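Local coordinates for protein inorganic pyrophosphatase (Shewanella sp. AS-11, PDB 6LL8) that probably catalyses the hydrolysis of diphosphate to two phosphates with the help of divalent metal ions, as a type II inorganic pyrophosphatase, at residues V149-T157 with V291-V299; R196-K204 with V213-I221. All coordinates share one frame; numbering follows the deposited sequence.

Interaction 1: residues V149-T157 with V291-V299; sequences VIFKSPTCT and VLSRKKQVV. With 2PN (imidodiphosphoric acid), chain I.
Pro154 and Thr155 pack against Ser293, Lys296 and Gln297 where the loop after helix 134-147 meets the capped N-terminus of helix 294-307, an anion-binding helix start in the DHHA2 part of this pyrophosphatase. Van der Waals contact, not direct hydrogen bonding, joins the two segments. The side chains of Pro154 and Gln297 cross at about a right angle, Pro154 CG lying 3.4 Å from Gln297 OE1, while the carbons CD and CE of Lys296 run past Pro154 CB. With OG1 between its backbone N and carbonyl carbon (chi1 63°), Thr155 directs CG2 at the helix start, 3.3 Å from Ser293 OG and close to Lys296 CB. Leu292 extends CD1 to within 3.6 Å of Lys152 O.

Hydrogen bonds stiffen the helix side. Gln297, extended beyond CG, reaches back to the helix start, where OE1 accepts from both Leu292 N and Ser293 N, the latter bond being 2.9 Å long and in the carbonyl plane. Ser293 OG, the N-cap, accepts from Lys296 N.

The charged interactions are directed at imidodiphosphate. Arg294 NE donates almost straight to its O4 (2.8 Å, 174°), and Arg294 also forms a salt bridge with Asp202. Lys295 holds O6 through its backbone N and through NZ, which also reaches O3 at 2.9 Å; the positive end of the helix would probably favour this anion. The loop joins this network through one water, which lies 2.7 Å from Thr155 OG1 and accepts from Lys295 NZ at 3.0 Å.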
loop_
_atom_site.group_PDB
_atom_site.type_symbol
_atom_site.label_atom_id
_atom_site.label_comp_id
_atom_site.label_asym_id
_atom_site.label_seq_id
_atom_site.Cartn_x
_atom_site.Cartn_y
_atom_site.Cartn_z
ATOM N N VAL A 149 5.528 8.205 -4.818
ATOM C CA VAL A 149 5.411 8.510 -6.265
ATOM C C VAL A 149 6.572 9.430 -6.663
ATOM O O VAL A 149 6.387 10.512 -7.254
ATOM C CB VAL A 149 4.021 9.015 -6.686
ATOM C CG1 VAL A 149 3.902 9.022 -8.209
ATOM C CG2 VAL A 149 2.925 8.172 -6.062
ATOM N N ILE A 150 7.781 9.011 -6.347
ATOM C CA ILE A 150 8.989 9.790 -6.702
ATOM C C ILE A 150 8.844 11.205 -6.148
ATOM O O ILE A 150 9.201 12.200 -6.809
ATOM C CB ILE A 150 9.305 9.774 -8.207
ATOM C CG1 ILE A 150 8.859 8.506 -8.940
ATOM C CG2 ILE A 150 10.797 10.024 -8.389
ATOM C CD1 ILE A 150 9.047 8.542 -10.462
ATOM N N PHE A 151 8.355 11.299 -4.925
ATOM C CA PHE A 151 8.188 12.554 -4.151
ATOM C C PHE A 151 7.017 13.397 -4.661
ATOM O O PHE A 151 6.811 14.496 -4.120
ATOM C CB PHE A 151 9.463 13.389 -4.069
ATOM C CG PHE A 151 10.715 12.664 -3.685
ATOM C CD1 PHE A 151 10.720 11.591 -2.807
ATOM C CD2 PHE A 151 11.930 13.167 -4.094
ATOM C CE1 PHE A 151 11.908 11.010 -2.421
ATOM C CE2 PHE A 151 13.116 12.585 -3.692
ATOM C CZ PHE A 151 13.105 11.498 -2.857
ATOM N N LYS A 152 6.258 12.936 -5.638
ATOM C CA LYS A 152 5.140 13.737 -6.180
ATOM C C LYS A 152 3.891 13.654 -5.309
ATOM O O LYS A 152 3.050 14.543 -5.343
ATOM C CB LYS A 152 4.762 13.233 -7.575
ATOM C CG LYS A 152 5.840 13.355 -8.641
ATOM C CD LYS A 152 5.479 12.616 -9.935
ATOM C CE LYS A 152 6.526 12.738 -11.039
ATOM N NZ LYS A 152 5.848 12.809 -12.330
ATOM N N SER A 153 3.713 12.564 -4.598
ATOM C CA SER A 153 2.484 12.365 -3.818
ATOM C C SER A 153 2.408 13.403 -2.713
ATOM O O SER A 153 3.419 13.671 -2.056
ATOM C CB SER A 153 2.435 10.988 -3.240
ATOM O OG SER A 153 1.222 10.805 -2.524
ATOM N N PRO A 154 1.215 13.894 -2.364
ATOM C CA PRO A 154 1.083 14.815 -1.242
ATOM C C PRO A 154 1.326 14.172 0.117
ATOM O O PRO A 154 1.438 14.899 1.085
ATOM C CB PRO A 154 -0.339 15.349 -1.367
ATOM C CG PRO A 154 -1.072 14.281 -2.058
ATOM C CD PRO A 154 -0.069 13.698 -3.044
ATOM N N THR A 155 1.480 12.851 0.172
ATOM C CA THR A 155 1.907 12.201 1.408
ATOM C C THR A 155 3.389 12.402 1.670
ATOM O O THR A 155 3.848 12.152 2.778
ATOM C CB THR A 155 1.591 10.715 1.408
ATOM O OG1 THR A 155 2.330 10.132 0.344
ATOM C CG2 THR A 155 0.116 10.461 1.282
ATOM N N CYS A 156 4.147 12.805 0.675
ATOM C CA CYS A 156 5.610 12.922 0.835
ATOM C C CYS A 156 5.925 14.053 1.810
ATOM O O CYS A 156 5.315 15.123 1.748
ATOM C CB CYS A 156 6.274 13.187 -0.507
ATOM S SG CYS A 156 8.064 13.021 -0.475
ATOM N N THR A 157 6.876 13.791 2.694
ATOM C CA THR A 157 7.378 14.769 3.658
ATOM C C THR A 157 8.878 14.909 3.482
ATOM O O THR A 157 9.540 14.092 2.872
ATOM C CB THR A 157 7.057 14.357 5.098
ATOM O OG1 THR A 157 7.850 13.230 5.462
ATOM C CG2 THR A 157 5.585 14.056 5.293
ATOM N N VAL A 291 -5.299 14.075 -7.770
ATOM C CA VAL A 291 -5.399 12.929 -6.851
ATOM C C VAL A 291 -4.387 11.871 -7.239
ATOM O O VAL A 291 -4.459 11.252 -8.322
ATOM C CB VAL A 291 -6.827 12.396 -6.795
ATOM C CG1 VAL A 291 -6.874 11.088 -6.028
ATOM C CG2 VAL A 291 -7.727 13.428 -6.169
ATOM N N LEU A 292 -3.443 11.675 -6.326
ATOM C CA LEU A 292 -2.458 10.575 -6.384
ATOM C C LEU A 292 -2.663 9.584 -5.239
ATOM O O LEU A 292 -2.355 8.405 -5.430
ATOM C CB LEU A 292 -1.016 11.109 -6.338
ATOM C CG LEU A 292 -0.539 11.854 -7.576
ATOM C CD1 LEU A 292 0.816 12.518 -7.309
ATOM C CD2 LEU A 292 -0.441 10.933 -8.783
ATOM N N SER A 293 -2.993 10.068 -4.052
ATOM C CA SER A 293 -2.909 9.296 -2.802
ATOM C C SER A 293 -4.269 8.757 -2.356
ATOM O O SER A 293 -5.187 9.556 -2.060
ATOM C CB SER A 293 -2.373 10.167 -1.719
ATOM O OG SER A 293 -2.475 9.525 -0.457
ATOM N N ARG A 294 -4.383 7.449 -2.237
ATOM C CA ARG A 294 -5.609 6.860 -1.678
ATOM C C ARG A 294 -5.742 7.230 -0.206
ATOM O O ARG A 294 -6.807 7.709 0.223
ATOM C CB ARG A 294 -5.602 5.357 -1.957
ATOM C CG ARG A 294 -6.780 4.589 -1.360
ATOM C CD ARG A 294 -6.885 3.161 -1.847
ATOM N NE ARG A 294 -5.635 2.466 -1.698
ATOM C CZ ARG A 294 -5.193 1.469 -2.455
ATOM N NH1 ARG A 294 -6.003 0.816 -3.271
ATOM N NH2 ARG A 294 -3.919 1.122 -2.388
ATOM N N LYS A 295 -4.695 7.047 0.598
ATOM C CA LYS A 295 -4.828 7.284 2.053
ATOM C C LYS A 295 -5.138 8.756 2.358
ATOM O O LYS A 295 -5.805 9.004 3.354
ATOM C CB LYS A 295 -3.590 6.845 2.848
ATOM C CG LYS A 295 -2.362 7.722 2.658
ATOM C CD LYS A 295 -1.193 7.371 3.593
ATOM C CE LYS A 295 -0.653 5.970 3.451
ATOM N NZ LYS A 295 -0.136 5.699 2.084
ATOM N N LYS A 296 -4.656 9.705 1.554
ATOM C CA LYS A 296 -4.775 11.126 1.930
ATOM C C LYS A 296 -5.886 11.823 1.173
ATOM O O LYS A 296 -6.530 12.718 1.727
ATOM C CB LYS A 296 -3.441 11.834 1.744
ATOM C CG LYS A 296 -3.361 13.243 2.249
ATOM C CD LYS A 296 -1.962 13.800 2.180
ATOM C CE LYS A 296 -1.851 15.269 2.518
ATOM N NZ LYS A 296 -2.257 15.545 3.897
ATOM N N GLN A 297 -6.123 11.459 -0.076
ATOM C CA GLN A 297 -7.020 12.212 -0.966
ATOM C C GLN A 297 -8.300 11.464 -1.290
ATOM O O GLN A 297 -9.203 12.076 -1.851
ATOM C CB GLN A 297 -6.306 12.621 -2.239
ATOM C CG GLN A 297 -5.110 13.547 -1.989
ATOM C CD GLN A 297 -4.350 13.782 -3.260
ATOM O OE1 GLN A 297 -3.670 12.895 -3.785
ATOM N NE2 GLN A 297 -4.487 14.972 -3.813
ATOM N N VAL A 298 -8.385 10.176 -1.032
ATOM C CA VAL A 298 -9.564 9.371 -1.407
ATOM C C VAL A 298 -10.296 8.911 -0.157
ATOM O O VAL A 298 -11.504 9.137 -0.024
ATOM C CB VAL A 298 -9.150 8.211 -2.320
ATOM C CG1 VAL A 298 -10.305 7.270 -2.605
ATOM C CG2 VAL A 298 -8.567 8.725 -3.621
ATOM N N VAL A 299 -9.605 8.212 0.734
ATOM C CA VAL A 299 -10.243 7.575 1.904
ATOM C C VAL A 299 -10.855 8.582 2.870
ATOM O O VAL A 299 -11.982 8.343 3.330
ATOM C CB VAL A 299 -9.267 6.613 2.545
ATOM C CG1 VAL A 299 -9.695 6.148 3.922
ATOM C CG2 VAL A 299 -9.059 5.403 1.642
HETATM P P1 2PN I . 0.007 2.389 0.841
HETATM O O1 2PN I . -0.256 0.949 1.276
HETATM O O2 2PN I . 0.463 2.481 -0.591
HETATM O O3 2PN I . 0.959 3.080 1.799
HETATM N N1 2PN I . -1.429 3.183 0.960
HETATM P P2 2PN I . -2.506 3.813 -0.120
HETATM O O4 2PN I . -3.850 3.223 0.297
HETATM O O5 2PN I . -2.114 3.351 -1.507
HETATM O O6 2PN I . -2.477 5.315 0.028
HETATM O O HOH W 1 2.048 7.475 0.975
#

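Interaction 2: residues R196-K204 with V213-I221; sequences RDLVMRDFK and VGIGQLEVI. With 2PN (imidodiphosphoric acid), chain I.
Phe203 sets its ring obliquely against the backbone of Gly214 and Gly216, CZ being 3.6 Å from Gly214 CA, while Met200 SD lies over one face, offset toward the rim. At Gly214 no side chain stands between strand and ring. Replacing Phe203 by an alanine would probably open a gap between the backbone of Gly214 and Gly216 and Met200, whose sulfur would lose the ring it lies over. The carboxylate of Asp202 and the amide of Gln217 lie side by side, pointing the same way with planes 29° apart; one water donates to both Asp202 OD2 (2.6 Å) and Gln217 OE1 (2.8 Å). Arg294 and Thr254 respectively hold their other polar atoms. Nearer the helix, Leu218 places CD2 3.4 Å from Leu198 O. Lys204 and Ile215 form an antiparallel hydrogen-bonded pair, through Lys204 N to Ile215 O (3.0 Å) and Ile215 N to Lys204 O (2.8 Å). Extended beyond CG, Lys204 carries NZ to imidodiphosphate, where it donates to O1 at 2.7 Å and to O4. The arrangement is a beta hairpin of the DHHA2 domain, its edge strand delivering a lysine to the substrate-analogue pocket.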
loop_
_atom_site.group_PDB
_atom_site.type_symbol
_atom_site.label_atom_id
_atom_site.label_comp_id
_atom_site.label_asym_id
_atom_site.label_seq_id
_atom_site.Cartn_x
_atom_site.Cartn_y
_atom_site.Cartn_z
ATOM N N ARG A 196 -9.524 -8.725 -14.076
ATOM C CA ARG A 196 -9.614 -8.990 -12.626
ATOM C C ARG A 196 -8.232 -8.859 -11.993
ATOM O O ARG A 196 -8.125 -8.383 -10.853
ATOM C CB ARG A 196 -10.262 -10.344 -12.343
ATOM C CG ARG A 196 -10.258 -10.754 -10.873
ATOM C CD ARG A 196 -11.009 -9.799 -9.951
ATOM N NE ARG A 196 -12.393 -9.545 -10.316
ATOM C CZ ARG A 196 -13.432 -10.218 -9.853
ATOM N NH1 ARG A 196 -13.276 -11.190 -8.996
ATOM N NH2 ARG A 196 -14.651 -9.893 -10.231
ATOM N N ASP A 197 -7.189 -9.295 -12.685
ATOM C CA ASP A 197 -5.828 -9.212 -12.127
ATOM C C ASP A 197 -5.435 -7.747 -11.969
ATOM O O ASP A 197 -4.751 -7.420 -10.990
ATOM C CB ASP A 197 -4.831 -9.987 -12.982
ATOM C CG ASP A 197 -4.988 -11.504 -12.976
ATOM O OD1 ASP A 197 -5.631 -12.025 -12.055
ATOM O OD2 ASP A 197 -4.378 -12.128 -13.833
ATOM N N LEU A 198 -5.873 -6.863 -12.871
ATOM C CA LEU A 198 -5.585 -5.427 -12.709
ATOM C C LEU A 198 -6.420 -4.843 -11.572
ATOM O O LEU A 198 -5.885 -4.088 -10.735
ATOM C CB LEU A 198 -5.856 -4.701 -14.015
ATOM C CG LEU A 198 -4.924 -5.030 -15.175
ATOM C CD1 LEU A 198 -5.397 -4.332 -16.426
ATOM C CD2 LEU A 198 -3.477 -4.669 -14.864
ATOM N N VAL A 199 -7.706 -5.154 -11.507
ATOM C CA VAL A 199 -8.564 -4.623 -10.429
ATOM C C VAL A 199 -7.942 -5.010 -9.071
ATOM O O VAL A 199 -7.952 -4.191 -8.162
ATOM C CB VAL A 199 -10.010 -5.126 -10.582
ATOM C CG1 VAL A 199 -10.851 -4.820 -9.380
ATOM C CG2 VAL A 199 -10.639 -4.587 -11.849
ATOM N N MET A 200 -7.474 -6.245 -8.929
ATOM C CA MET A 200 -6.997 -6.762 -7.642
ATOM C C MET A 200 -5.535 -6.456 -7.384
ATOM O O MET A 200 -5.061 -6.793 -6.301
ATOM C CB MET A 200 -7.202 -8.278 -7.554
ATOM C CG MET A 200 -8.651 -8.711 -7.621
ATOM S SD MET A 200 -9.701 -7.971 -6.425
ATOM C CE MET A 200 -8.921 -8.544 -4.942
ATOM N N ARG A 201 -4.819 -5.851 -8.301
ATOM C CA ARG A 201 -3.355 -5.721 -8.146
ATOM C C ARG A 201 -2.999 -4.870 -6.924
ATOM O O ARG A 201 -1.991 -5.176 -6.281
ATOM C CB ARG A 201 -2.764 -5.096 -9.401
ATOM C CG ARG A 201 -1.277 -4.812 -9.289
ATOM C CD ARG A 201 -0.606 -4.811 -10.618
ATOM N NE ARG A 201 -0.546 -6.158 -11.157
ATOM C CZ ARG A 201 -0.241 -6.417 -12.422
ATOM N NH1 ARG A 201 -0.004 -5.423 -13.257
ATOM N NH2 ARG A 201 -0.230 -7.659 -12.840
ATOM N N ASP A 202 -3.752 -3.814 -6.675
ATOM C CA ASP A 202 -3.450 -2.863 -5.591
ATOM C C ASP A 202 -4.768 -2.461 -4.972
ATOM O O ASP A 202 -5.177 -1.290 -5.075
ATOM C CB ASP A 202 -2.659 -1.693 -6.131
ATOM C CG ASP A 202 -2.231 -0.645 -5.145
ATOM O OD1 ASP A 202 -2.378 -0.897 -3.934
ATOM O OD2 ASP A 202 -1.674 0.383 -5.645
ATOM N N PHE A 203 -5.423 -3.438 -4.394
ATOM C CA PHE A 203 -6.818 -3.361 -3.951
ATOM C C PHE A 203 -6.903 -3.511 -2.454
ATOM O O PHE A 203 -6.227 -4.392 -1.906
ATOM C CB PHE A 203 -7.599 -4.471 -4.656
ATOM C CG PHE A 203 -9.060 -4.519 -4.293
ATOM C CD1 PHE A 203 -9.473 -5.266 -3.204
ATOM C CD2 PHE A 203 -9.985 -3.804 -5.033
ATOM C CE1 PHE A 203 -10.812 -5.315 -2.867
ATOM C CE2 PHE A 203 -11.329 -3.837 -4.663
ATOM C CZ PHE A 203 -11.719 -4.590 -3.584
ATOM N N LYS A 204 -7.730 -2.686 -1.826
ATOM C CA LYS A 204 -7.971 -2.750 -0.386
ATOM C C LYS A 204 -9.456 -2.632 -0.107
ATOM O O LYS A 204 -10.139 -1.806 -0.712
ATOM C CB LYS A 204 -7.255 -1.619 0.343
ATOM C CG LYS A 204 -5.734 -1.708 0.247
ATOM C CD LYS A 204 -5.074 -0.511 0.906
ATOM C CE LYS A 204 -3.554 -0.590 0.829
ATOM N NZ LYS A 204 -2.946 0.589 1.466
ATOM N N VAL A 213 -16.351 -1.129 1.471
ATOM C CA VAL A 213 -15.944 -0.352 0.287
ATOM C C VAL A 213 -14.609 -0.904 -0.219
ATOM O O VAL A 213 -13.612 -0.886 0.511
ATOM C CB VAL A 213 -15.818 1.127 0.672
ATOM C CG1 VAL A 213 -15.271 1.938 -0.480
ATOM C CG2 VAL A 213 -17.139 1.660 1.175
ATOM N N GLY A 214 -14.580 -1.378 -1.447
ATOM C CA GLY A 214 -13.347 -1.809 -2.073
ATOM C C GLY A 214 -12.773 -0.719 -2.938
ATOM O O GLY A 214 -13.520 -0.098 -3.701
ATOM N N ILE A 215 -11.472 -0.477 -2.828
ATOM C CA ILE A 215 -10.807 0.561 -3.645
ATOM C C ILE A 215 -9.537 -0.042 -4.244
ATOM O O ILE A 215 -8.625 -0.407 -3.481
ATOM C CB ILE A 215 -10.463 1.805 -2.817
ATOM C CG1 ILE A 215 -11.665 2.291 -2.006
ATOM C CG2 ILE A 215 -9.890 2.867 -3.733
ATOM C CD1 ILE A 215 -11.407 3.513 -1.157
ATOM N N GLY A 216 -9.469 -0.100 -5.555
ATOM C CA GLY A 216 -8.251 -0.449 -6.261
ATOM C C GLY A 216 -7.568 0.779 -6.803
ATOM O O GLY A 216 -8.175 1.856 -6.919
ATOM N N GLN A 217 -6.309 0.617 -7.145
ATOM C CA GLN A 217 -5.530 1.693 -7.775
ATOM C C GLN A 217 -4.561 1.093 -8.769
ATOM O O GLN A 217 -3.957 0.052 -8.489
ATOM C CB GLN A 217 -4.801 2.517 -6.724
ATOM C CG GLN A 217 -4.045 3.699 -7.345
ATOM C CD GLN A 217 -3.554 4.717 -6.354
ATOM O OE1 GLN A 217 -3.200 4.365 -5.233
ATOM N NE2 GLN A 217 -3.559 5.987 -6.723
ATOM N N LEU A 218 -4.428 1.752 -9.906
ATOM C CA LEU A 218 -3.429 1.414 -10.927
ATOM C C LEU A 218 -2.685 2.691 -11.278
ATOM O O LEU A 218 -3.185 3.521 -12.052
ATOM C CB LEU A 218 -4.086 0.796 -12.147
ATOM C CG LEU A 218 -4.730 -0.551 -11.885
ATOM C CD1 LEU A 218 -5.746 -0.891 -12.964
ATOM C CD2 LEU A 218 -3.677 -1.644 -11.754
ATOM N N GLU A 219 -1.488 2.844 -10.747
ATOM C CA GLU A 219 -0.598 3.971 -11.048
ATOM C C GLU A 219 0.229 3.649 -12.281
ATOM O O GLU A 219 0.870 2.594 -12.352
ATOM C CB GLU A 219 0.372 4.217 -9.894
ATOM C CG GLU A 219 -0.249 4.623 -8.567
ATOM C CD GLU A 219 0.707 4.288 -7.430
ATOM O OE1 GLU A 219 1.096 3.088 -7.328
ATOM O OE2 GLU A 219 1.104 5.187 -6.715
ATOM N N VAL A 220 0.177 4.551 -13.239
ATOM C CA VAL A 220 0.877 4.367 -14.525
ATOM C C VAL A 220 1.440 5.699 -14.984
ATOM O O VAL A 220 1.055 6.757 -14.479
ATOM C CB VAL A 220 -0.072 3.781 -15.590
ATOM C CG1 VAL A 220 -0.624 2.429 -15.191
ATOM C CG2 VAL A 220 -1.185 4.740 -15.922
ATOM N N ILE A 221 2.286 5.654 -15.994
ATOM C CA ILE A 221 2.897 6.868 -16.589
ATOM C C ILE A 221 1.960 7.550 -17.584
ATOM O O ILE A 221 2.112 8.753 -17.782
ATOM C CB ILE A 221 4.220 6.478 -17.239
ATOM C CG1 ILE A 221 5.246 6.164 -16.152
ATOM C CG2 ILE A 221 4.673 7.572 -18.185
ATOM C CD1 ILE A 221 6.464 5.470 -16.650
HETATM P P1 2PN I . 0.007 2.389 0.841
HETATM O O1 2PN I . -0.256 0.949 1.276
HETATM O O2 2PN I . 0.463 2.481 -0.591
HETATM O O3 2PN I . 0.959 3.080 1.799
HETATM N N1 2PN I . -1.429 3.183 0.960
HETATM P P2 2PN I . -2.506 3.813 -0.120
HETATM O O4 2PN I . -3.850 3.223 0.297
HETATM O O5 2PN I . -2.114 3.351 -1.507
HETATM O O6 2PN I . -2.477 5.315 0.028
HETATM O O HOH W 2 -5.765 -2.407 -8.127
HETATM O O HOH W 3 -1.295 2.574 -4.244
HETATM O O HOH W 4 -0.867 1.307 -8.219
#

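The two contacts illustrate how one pocket can be assembled from distant parts of a chain. Interaction 2, local to the hairpin of strands 203-208 and 211-220, is nested within the loop of chain that interaction 1 closes between residues 149-157 and 291-299. Their centres lie about 15 Å apart, yet they touch: the Arg294–Asp202 salt bridge joins them, and Gln217 NE2 probably donates to Leu292 O. Helix 294-307 packs on strand 211-220 of the mixed sheet, Leu302 against Ile215 and Phe306 against Val213, and its start faces the loop after helix 134-147. Both contacts supply cationic groups to imidodiphosphate, beside the magnesium sites, whose ligands include His9 and His95.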